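PDB 7DEY: RNase III from Scheffersomyces stipitis, which probably catalyses the endonucleolytic cleavage of double-stranded RNA to products with 5'-phosphomonoester ends, acting as a yeast Dicer of the ribonuclease III family. Local coordinates for residues C[6-11]-C[123-128]; C[42-47]-C[114-119]; C[61-66]-C[146-151]. All coordinates share one frame; numbering follows the deposited sequence.

Contact 1: residues C[6-11]-C[123-128]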
loop_
_atom_site.group_PDB
_atom_site.type_symbol
_atom_site.label_atom_id
_atom_site.label_comp_id
_atom_site.label_asym_id
_atom_site.label_seq_id
_atom_site.Cartn_x
_atom_site.Cartn_y
_atom_site.Cartn_z
ATOM N N PRO C 6 -4.369 -7.173 18.223
ATOM C CA PRO C 6 -5.246 -8.018 19.026
ATOM C C PRO C 6 -4.578 -9.347 19.323
ATOM O O PRO C 6 -3.857 -9.915 18.492
ATOM C CB PRO C 6 -6.489 -8.188 18.149
ATOM C CG PRO C 6 -6.060 -7.819 16.807
ATOM C CD PRO C 6 -4.995 -6.800 16.949
ATOM N N PHE C 7 -4.849 -9.832 20.532
ATOM C CA PHE C 7 -4.046 -10.827 21.223
ATOM C C PHE C 7 -4.656 -12.209 21.088
ATOM O O PHE C 7 -5.878 -12.361 21.076
ATOM C CB PHE C 7 -3.937 -10.447 22.699
ATOM C CG PHE C 7 -3.014 -11.316 23.503
ATOM C CD1 PHE C 7 -1.667 -11.134 23.451
ATOM C CD2 PHE C 7 -3.515 -12.284 24.332
ATOM C CE1 PHE C 7 -0.848 -11.901 24.188
ATOM C CE2 PHE C 7 -2.705 -13.039 25.069
ATOM C CZ PHE C 7 -1.364 -12.853 25.004
ATOM N N ILE C 8 -3.785 -13.213 21.001
ATOM C CA ILE C 8 -4.158 -14.624 21.054
ATOM C C ILE C 8 -3.787 -15.146 22.436
ATOM O O ILE C 8 -2.601 -15.233 22.774
ATOM C CB ILE C 8 -3.443 -15.435 19.968
ATOM C CG1 ILE C 8 -3.881 -14.996 18.583
ATOM C CG2 ILE C 8 -3.671 -16.934 20.161
ATOM C CD1 ILE C 8 -3.086 -15.680 17.521
ATOM N N LYS C 9 -4.776 -15.527 23.242
ATOM C CA LYS C 9 -4.423 -15.996 24.580
ATOM C C LYS C 9 -3.997 -17.462 24.578
ATOM O O LYS C 9 -2.972 -17.802 25.171
ATOM C CB LYS C 9 -5.576 -15.768 25.557
ATOM C CG LYS C 9 -6.106 -14.350 25.553
ATOM C CD LYS C 9 -6.923 -14.058 26.793
ATOM C CE LYS C 9 -6.044 -13.635 27.953
ATOM N NZ LYS C 9 -6.842 -13.523 29.214
ATOM N N ASP C 10 -4.757 -18.341 23.918
ATOM C CA ASP C 10 -4.515 -19.784 24.020
ATOM C C ASP C 10 -3.146 -20.154 23.450
ATOM O O ASP C 10 -2.836 -19.835 22.301
ATOM C CB ASP C 10 -5.620 -20.563 23.297
ATOM C CG ASP C 10 -5.558 -22.082 23.568
ATOM O OD1 ASP C 10 -4.851 -22.516 24.517
ATOM O OD2 ASP C 10 -6.231 -22.855 22.835
ATOM N N GLN C 11 -2.324 -20.820 24.262
ATOM C CA GLN C 11 -0.985 -21.198 23.827
ATOM C C GLN C 11 -1.042 -22.182 22.678
ATOM O O GLN C 11 -0.290 -22.051 21.706
ATOM C CB GLN C 11 -0.202 -21.808 24.981
ATOM C CG GLN C 11 0.220 -20.818 26.050
ATOM C CD GLN C 11 1.502 -20.109 25.693
ATOM O OE1 GLN C 11 1.488 -19.006 25.138
ATOM N NE2 GLN C 11 2.625 -20.748 25.989
ATOM N N GLY C 123 -7.149 -15.734 11.141
ATOM C CA GLY C 123 -7.923 -16.940 11.369
ATOM C C GLY C 123 -7.957 -17.355 12.828
ATOM O O GLY C 123 -8.967 -17.889 13.298
ATOM N N ALA C 124 -6.869 -17.090 13.574
ATOM C CA ALA C 124 -6.840 -17.428 14.997
ATOM C C ALA C 124 -7.648 -16.440 15.822
ATOM O O ALA C 124 -8.484 -16.846 16.636
ATOM C CB ALA C 124 -5.410 -17.480 15.516
ATOM N N LEU C 125 -7.409 -15.136 15.644
ATOM C CA LEU C 125 -8.232 -14.161 16.352
ATOM C C LEU C 125 -9.708 -14.484 16.180
ATOM O O LEU C 125 -10.493 -14.371 17.128
ATOM C CB LEU C 125 -7.954 -12.745 15.849
ATOM C CG LEU C 125 -6.553 -12.153 15.960
ATOM C CD1 LEU C 125 -6.544 -10.819 15.218
ATOM C CD2 LEU C 125 -6.109 -11.988 17.415
ATOM N N SER C 126 -10.094 -14.911 14.972
ATOM C CA SER C 126 -11.504 -15.127 14.675
ATOM C C SER C 126 -12.043 -16.310 15.459
ATOM O O SER C 126 -13.104 -16.221 16.084
ATOM C CB SER C 126 -11.711 -15.313 13.168
ATOM O OG SER C 126 -10.970 -14.356 12.434
ATOM N N VAL C 127 -11.318 -17.422 15.467
ATOM C CA VAL C 127 -11.798 -18.561 16.240
ATOM C C VAL C 127 -11.718 -18.269 17.741
ATOM O O VAL C 127 -12.638 -18.601 18.498
ATOM C CB VAL C 127 -11.039 -19.841 15.838
ATOM C CG1 VAL C 127 -9.544 -19.703 16.101
ATOM C CG2 VAL C 127 -11.627 -21.045 16.564
ATOM N N GLU C 128 -10.656 -17.603 18.197
ATOM C CA GLU C 128 -10.544 -17.344 19.628
ATOM C C GLU C 128 -11.696 -16.503 20.159
ATOM O O GLU C 128 -11.835 -16.366 21.381
ATOM C CB GLU C 128 -9.217 -16.652 19.940
#

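Contact 2: residues C[42-47]-C[114-119]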
loop_
_atom_site.group_PDB
_atom_site.type_symbol
_atom_site.label_atom_id
_atom_site.label_comp_id
_atom_site.label_asym_id
_atom_site.label_seq_id
_atom_site.Cartn_x
_atom_site.Cartn_y
_atom_site.Cartn_z
ATOM N N ARG C 42 -6.533 -24.833 8.112
ATOM C CA ARG C 42 -7.865 -24.284 8.298
ATOM C C ARG C 42 -7.830 -22.848 8.777
ATOM O O ARG C 42 -8.797 -22.117 8.563
ATOM C CB ARG C 42 -8.632 -25.117 9.324
ATOM C CG ARG C 42 -8.838 -26.555 8.947
ATOM C CD ARG C 42 -9.508 -27.251 10.074
ATOM N NE ARG C 42 -10.958 -27.231 9.969
ATOM C CZ ARG C 42 -11.757 -26.801 10.937
ATOM N NH1 ARG C 42 -11.229 -26.343 12.072
ATOM N NH2 ARG C 42 -13.071 -26.829 10.779
ATOM N N LEU C 43 -6.773 -22.439 9.475
ATOM C CA LEU C 43 -6.681 -21.045 9.886
ATOM C C LEU C 43 -6.283 -20.148 8.719
ATOM O O LEU C 43 -6.847 -19.059 8.567
ATOM C CB LEU C 43 -5.715 -20.903 11.064
ATOM C CG LEU C 43 -6.225 -21.608 12.336
ATOM C CD1 LEU C 43 -5.139 -21.872 13.386
ATOM C CD2 LEU C 43 -7.370 -20.833 12.954
ATOM N N GLU C 44 -5.343 -20.587 7.865
ATOM C CA GLU C 44 -5.079 -19.849 6.628
ATOM C C GLU C 44 -6.357 -19.642 5.826
ATOM O O GLU C 44 -6.535 -18.599 5.188
ATOM C CB GLU C 44 -4.054 -20.572 5.758
ATOM C CG GLU C 44 -3.516 -19.753 4.543
ATOM C CD GLU C 44 -4.479 -19.661 3.321
ATOM O OE1 GLU C 44 -4.348 -18.699 2.521
ATOM O OE2 GLU C 44 -5.359 -20.538 3.142
ATOM N N PHE C 45 -7.250 -20.636 5.837
ATOM C CA PHE C 45 -8.459 -20.624 5.017
ATOM C C PHE C 45 -9.497 -19.695 5.619
ATOM O O PHE C 45 -10.108 -18.883 4.908
ATOM C CB PHE C 45 -8.968 -22.069 4.889
ATOM C CG PHE C 45 -10.419 -22.214 4.489
ATOM C CD1 PHE C 45 -10.765 -22.421 3.152
ATOM C CD2 PHE C 45 -11.437 -22.238 5.464
ATOM C CE1 PHE C 45 -12.084 -22.600 2.777
ATOM C CE2 PHE C 45 -12.777 -22.403 5.105
ATOM C CZ PHE C 45 -13.098 -22.582 3.754
ATOM N N LEU C 46 -9.674 -19.790 6.938
ATOM C CA LEU C 46 -10.598 -18.918 7.641
ATOM C C LEU C 46 -10.077 -17.488 7.662
ATOM O O LEU C 46 -10.837 -16.540 7.435
ATOM C CB LEU C 46 -10.805 -19.439 9.054
ATOM C CG LEU C 46 -11.809 -18.698 9.924
ATOM C CD1 LEU C 46 -13.044 -18.460 9.101
ATOM C CD2 LEU C 46 -12.109 -19.479 11.233
ATOM N N GLY C 47 -8.781 -17.310 7.927
ATOM C CA GLY C 47 -8.229 -15.968 7.923
ATOM C C GLY C 47 -8.447 -15.274 6.598
ATOM O O GLY C 47 -8.989 -14.167 6.545
ATOM N N TYR C 114 4.924 -14.757 4.687
ATOM C CA TYR C 114 4.462 -13.899 5.773
ATOM C C TYR C 114 3.016 -13.485 5.591
ATOM O O TYR C 114 2.287 -13.326 6.583
ATOM C CB TYR C 114 5.332 -12.656 5.897
ATOM C CG TYR C 114 6.666 -12.943 6.516
ATOM C CD1 TYR C 114 6.826 -12.978 7.891
ATOM C CD2 TYR C 114 7.775 -13.195 5.715
ATOM C CE1 TYR C 114 8.069 -13.248 8.455
ATOM C CE2 TYR C 114 9.010 -13.471 6.260
ATOM C CZ TYR C 114 9.165 -13.496 7.630
ATOM O OH TYR C 114 10.420 -13.763 8.155
ATOM N N ALA C 115 2.572 -13.332 4.344
ATOM C CA ALA C 115 1.163 -13.043 4.141
ATOM C C ALA C 115 0.305 -14.232 4.530
ATOM O O ALA C 115 -0.808 -14.055 5.037
ATOM C CB ALA C 115 0.907 -12.634 2.693
ATOM N N ASP C 116 0.808 -15.445 4.326
ATOM C CA ASP C 116 0.031 -16.623 4.682
ATOM C C ASP C 116 0.004 -16.847 6.191
ATOM O O ASP C 116 -0.984 -17.388 6.702
ATOM C CB ASP C 116 0.583 -17.852 3.960
ATOM C CG ASP C 116 0.093 -17.955 2.518
ATOM O OD1 ASP C 116 -1.131 -17.868 2.266
ATOM O OD2 ASP C 116 0.942 -18.127 1.627
ATOM N N ILE C 117 1.066 -16.453 6.914
ATOM C CA ILE C 117 1.007 -16.410 8.376
ATOM C C ILE C 117 -0.091 -15.455 8.808
ATOM O O ILE C 117 -1.023 -15.819 9.536
ATOM C CB ILE C 117 2.365 -15.990 8.971
ATOM C CG1 ILE C 117 3.490 -16.865 8.440
ATOM C CG2 ILE C 117 2.353 -16.059 10.513
ATOM C CD1 ILE C 117 3.796 -18.039 9.337
ATOM N N PHE C 118 0.006 -14.216 8.323
ATOM C CA PHE C 118 -0.934 -13.161 8.682
ATOM C C PHE C 118 -2.375 -13.584 8.448
ATOM O O PHE C 118 -3.268 -13.245 9.241
ATOM C CB PHE C 118 -0.612 -11.903 7.883
ATOM C CG PHE C 118 -1.381 -10.717 8.314
ATOM C CD1 PHE C 118 -2.617 -10.444 7.764
ATOM C CD2 PHE C 118 -0.875 -9.873 9.270
ATOM C CE1 PHE C 118 -3.321 -9.354 8.156
ATOM C CE2 PHE C 118 -1.579 -8.782 9.669
ATOM C CZ PHE C 118 -2.801 -8.517 9.115
ATOM N N GLU C 119 -2.633 -14.317 7.364
ATOM C CA GLU C 119 -3.981 -14.830 7.171
ATOM C C GLU C 119 -4.320 -15.851 8.246
ATOM O O GLU C 119 -5.375 -15.762 8.885
ATOM C CB GLU C 119 -4.132 -15.402 5.765
ATOM C CG GLU C 119 -4.226 -14.299 4.723
ATOM C CD GLU C 119 -4.452 -14.815 3.317
ATOM O OE1 GLU C 119 -5.011 -14.042 2.503
ATOM O OE2 GLU C 119 -4.071 -15.974 3.015
#

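Contact 3: residues C[61-66]-C[146-151]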
loop_
_atom_site.group_PDB
_atom_site.type_symbol
_atom_site.label_atom_id
_atom_site.label_comp_id
_atom_site.label_asym_id
_atom_site.label_seq_id
_atom_site.Cartn_x
_atom_site.Cartn_y
_atom_site.Cartn_z
ATOM N N ASP C 61 -18.052 0.869 2.834
ATOM C CA ASP C 61 -18.548 1.935 3.691
ATOM C C ASP C 61 -17.810 3.257 3.442
ATOM O O ASP C 61 -18.426 4.327 3.460
ATOM C CB ASP C 61 -18.417 1.465 5.145
ATOM C CG ASP C 61 -18.599 2.571 6.144
ATOM O OD1 ASP C 61 -19.577 2.487 6.930
ATOM O OD2 ASP C 61 -17.762 3.507 6.162
ATOM N N LYS C 62 -16.490 3.209 3.215
ATOM C CA LYS C 62 -15.684 4.433 3.177
ATOM C C LYS C 62 -15.729 5.123 1.820
ATOM O O LYS C 62 -15.541 6.343 1.733
ATOM C CB LYS C 62 -14.229 4.130 3.544
ATOM C CG LYS C 62 -13.371 5.368 3.690
ATOM C CD LYS C 62 -12.392 5.277 4.853
ATOM C CE LYS C 62 -12.193 6.640 5.548
ATOM N NZ LYS C 62 -12.430 7.833 4.658
ATOM N N PHE C 63 -15.978 4.383 0.752
ATOM C CA PHE C 63 -15.959 4.933 -0.596
ATOM C C PHE C 63 -17.301 4.674 -1.263
ATOM O O PHE C 63 -17.409 3.791 -2.126
ATOM C CB PHE C 63 -14.811 4.330 -1.403
ATOM C CG PHE C 63 -13.465 4.528 -0.760
ATOM C CD1 PHE C 63 -12.828 5.761 -0.829
ATOM C CD2 PHE C 63 -12.855 3.494 -0.060
ATOM C CE1 PHE C 63 -11.601 5.964 -0.240
ATOM C CE2 PHE C 63 -11.625 3.682 0.534
ATOM C CZ PHE C 63 -10.991 4.930 0.436
ATOM N N PRO C 64 -18.349 5.417 -0.882
ATOM C CA PRO C 64 -19.664 5.179 -1.498
ATOM C C PRO C 64 -19.703 5.500 -2.969
ATOM O O PRO C 64 -20.596 5.010 -3.666
ATOM C CB PRO C 64 -20.617 6.073 -0.694
ATOM C CG PRO C 64 -19.742 7.022 0.043
ATOM C CD PRO C 64 -18.429 6.338 0.264
ATOM N N SER C 65 -18.752 6.260 -3.494
ATOM C CA SER C 65 -18.858 6.717 -4.875
ATOM C C SER C 65 -18.056 5.874 -5.851
ATOM O O SER C 65 -18.037 6.181 -7.043
ATOM C CB SER C 65 -18.443 8.184 -4.990
ATOM O OG SER C 65 -19.033 8.964 -3.952
ATOM N N ALA C 66 -17.433 4.803 -5.385
ATOM C CA ALA C 66 -16.600 3.972 -6.227
ATOM C C ALA C 66 -17.394 2.826 -6.839
ATOM O O ALA C 66 -18.154 2.143 -6.162
ATOM C CB ALA C 66 -15.439 3.419 -5.405
ATOM N N PRO C 146 -4.191 4.688 7.157
ATOM C CA PRO C 146 -3.276 5.358 6.216
ATOM C C PRO C 146 -3.436 4.867 4.791
ATOM O O PRO C 146 -3.401 5.682 3.859
ATOM C CB PRO C 146 -1.886 5.025 6.777
ATOM C CG PRO C 146 -2.112 4.571 8.175
ATOM C CD PRO C 146 -3.430 3.887 8.142
ATOM N N LYS C 147 -3.623 3.556 4.589
ATOM C CA LYS C 147 -3.806 3.045 3.233
ATOM C C LYS C 147 -5.085 3.583 2.617
ATOM O O LYS C 147 -5.138 3.821 1.401
ATOM C CB LYS C 147 -3.830 1.509 3.220
ATOM C CG LYS C 147 -2.712 0.857 4.015
ATOM C CD LYS C 147 -2.055 -0.288 3.265
ATOM C CE LYS C 147 -1.002 0.179 2.288
ATOM N NZ LYS C 147 0.244 0.543 2.993
ATOM N N LEU C 148 -6.125 3.779 3.423
ATOM C CA LEU C 148 -7.368 4.245 2.827
ATOM C C LEU C 148 -7.316 5.734 2.567
ATOM O O LEU C 148 -7.828 6.201 1.546
ATOM C CB LEU C 148 -8.563 3.907 3.709
ATOM C CG LEU C 148 -8.953 2.427 3.800
ATOM C CD1 LEU C 148 -10.335 2.330 4.435
ATOM C CD2 LEU C 148 -8.897 1.738 2.444
ATOM N N GLU C 149 -6.691 6.500 3.458
ATOM C CA GLU C 149 -6.539 7.912 3.155
ATOM C C GLU C 149 -5.666 8.103 1.931
ATOM O O GLU C 149 -5.903 9.030 1.150
ATOM C CB GLU C 149 -5.995 8.677 4.361
ATOM C CG GLU C 149 -6.339 10.180 4.354
ATOM C CD GLU C 149 -7.756 10.497 3.825
ATOM O OE1 GLU C 149 -8.725 9.753 4.152
ATOM O OE2 GLU C 149 -7.896 11.508 3.079
ATOM N N ALA C 150 -4.686 7.218 1.707
ATOM C CA ALA C 150 -3.970 7.268 0.433
ATOM C C ALA C 150 -4.934 7.090 -0.734
ATOM O O ALA C 150 -4.858 7.817 -1.725
ATOM C CB ALA C 150 -2.854 6.230 0.386
ATOM N N PHE C 151 -5.889 6.178 -0.615
ATOM C CA PHE C 151 -6.765 5.956 -1.754
ATOM C C PHE C 151 -7.799 7.070 -1.885
ATOM O O PHE C 151 -8.185 7.431 -3.005
ATOM C CB PHE C 151 -7.449 4.596 -1.644
ATOM C CG PHE C 151 -6.518 3.422 -1.823
ATOM C CD1 PHE C 151 -5.138 3.553 -1.647
ATOM C CD2 PHE C 151 -7.024 2.173 -2.149
ATOM C CE1 PHE C 151 -4.284 2.471 -1.798
ATOM C CE2 PHE C 151 -6.176 1.085 -2.308
ATOM C CZ PHE C 151 -4.805 1.236 -2.129
#

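Contact 1: residues C[6-11]-C[123-128]
With chi1 of -60° placing CG opposite its own carbonyl carbon, Leu125 spreads its two methyl groups over Pro6 and the backbone that follows, while Ile8, turned the same way about its first torsion (chi1 -65°), carries CG1 and CD1 toward the helix. A nearly straight second torsion (174°) then extends the isoleucine until CD1 of Ile8 meets the CB of Ala124 at 3.6 Å. The two branches of Leu125 divide the work. CD1 of Leu125 rests on the proline ring, 3.4 Å from CG of Pro6, and CD2 of Leu125 fits against the peptide backbone, 3.2 Å from O of Pro6 and 3.7 Å from O of Phe7. CD2 of Leu125 also reaches CG1 of Ile8 at 3.9 Å, where the two side chains run nearly perpendicular, just as Pro6 and Leu125 do. Here an irregular N-terminal segment is laid across the C-terminal part of helix 113-128, which belongs to the all-helical nuclease domain of the ribonuclease III family. No hydrogen bond joins the two segments. The carbonyl of Pro6 is instead hydrogen-bonded to the hydroxyl of Tyr121 one turn back on the same helix, and Arg129 donates to O of Leu125 and, weakly, to O of Phe7. Trp139 of helix 134-143 packs on both Pro6 and Leu125, and Leu13 and Tyr14 of helix 11-18 pack on Ile8, whose side chain is buried. The same N-terminal segment is also engaged by the second subunit: Arg227 of that chain hydrogen-bonds to O of Ile8 and to OE1 of Gln11, while Phe7 packs on Glu167 of the second subunit, a residue in its double-stranded RNA binding motif.

Contact 2: residues C[42-47]-C[114-119]
Glu44 leans across to Asp116 and Glu119, bringing three acidic side chains together. From CB, the CG of Glu44 swings opposite the backbone N (chi1 -170°), coming 3.8 Å from OD1 of Asp116, and a bend at chi2 then turns the carboxylate toward Glu119. CD of Glu44 lies 3.7 Å from OE2 of Glu119. At the tip, OE1 of Glu44 sits 2.8 Å from OE2 of Glu119 and 3.3 Å from OD1 of Asp116. Glu44 and Glu119 extend alongside each other in the same direction, yet their carboxylate planes are turned 58° apart. Asp48 brings a further acid close to both Glu44 and Glu119. Such a cluster, with Glu44 inside the family's ERLEFLGDS signature, matches the acidic site that binds magnesium in ribonuclease III enzymes, and probably serves likewise here. Just behind it the backbones come close: CA of Gly47 makes a C-H...O contact with O of Glu119 at 3.0 Å. The segments 42-47 of helix 42-62 and 114-119 of helix 113-128 cross at 81°, their axes 8.4 Å apart. Leu43 turns to helix 11-18, whereas Ala115 and Phe118 pack against helix 81-90 and Ile117 reaches helix 93-96.

Contact 3: residues C[61-66]-C[146-151]
Leu148 meets both Lys62 and Phe63, one methyl to each. CD1 of Leu148 touches CD of Lys62, in the aliphatic part of the lysine, at 3.6 Å, and CD2 of Leu148 lies 3.9 Å from CE2 of Phe63. The rim of that ring also points at the helix backbone: CZ of Phe63 is 3.6 Å from O of Leu148, with the oxygen close to the ring plane, and the same CZ lies 4.1 Å from CB of Phe151. Lys62 helps to set the Phe63 ring in place, for CG of Lys62 lies over one face, 3.9 Å above the plane and displaced toward the rim. Phe63 is where the chain leaves helix 42-62, and it begins a type I turn that runs to Ala66; with chi1 at -57° its ring projects toward helix 145-156 while the backbone bends away. Further out, Met74 of helix 68-78 packs on both Phe63 and Phe151, and Ile58 and Ile59 pack on Leu148 from within helix 42-62. The end of one long domain helix is thereby tied to helix 145-156, and Phe151 itself also packs on Gln86 of the second subunit. At the margin, NZ of Lys62 lies 4.2 Å from OE1 of Glu149, too far for a salt bridge, and Lys152 brings a second ammonium near. With no hydrogen bond between the two segments, apolar contact does most of the holding, helped perhaps by the slightly positive ring rim facing a carbonyl oxygen and by a loose attraction between the opposite charges.

Overall arrangement
Along the chain the six segments run 6-11, 42-47, 61-66, 114-119, 123-128 and 146-151, so contact 2 falls within the span of contact 1, while contact 3 alternates with both without touching either. Contacts 1 and 2 share helix 113-128 and touch, chiefly through Leu43 against Gly123, Ala124 and Val127; their centres are 12 Å apart. Helix 42-62 carries contact 2 at its start and contact 3 at its end, with 25 Å between those centres; contact 3 lies 28 Å from contact 1. Together they span the helical nuclease domain: one end anchors the N-terminal segment, with the probable active-site acids of contact 2 close by, and the other leads toward the RNA-binding domain.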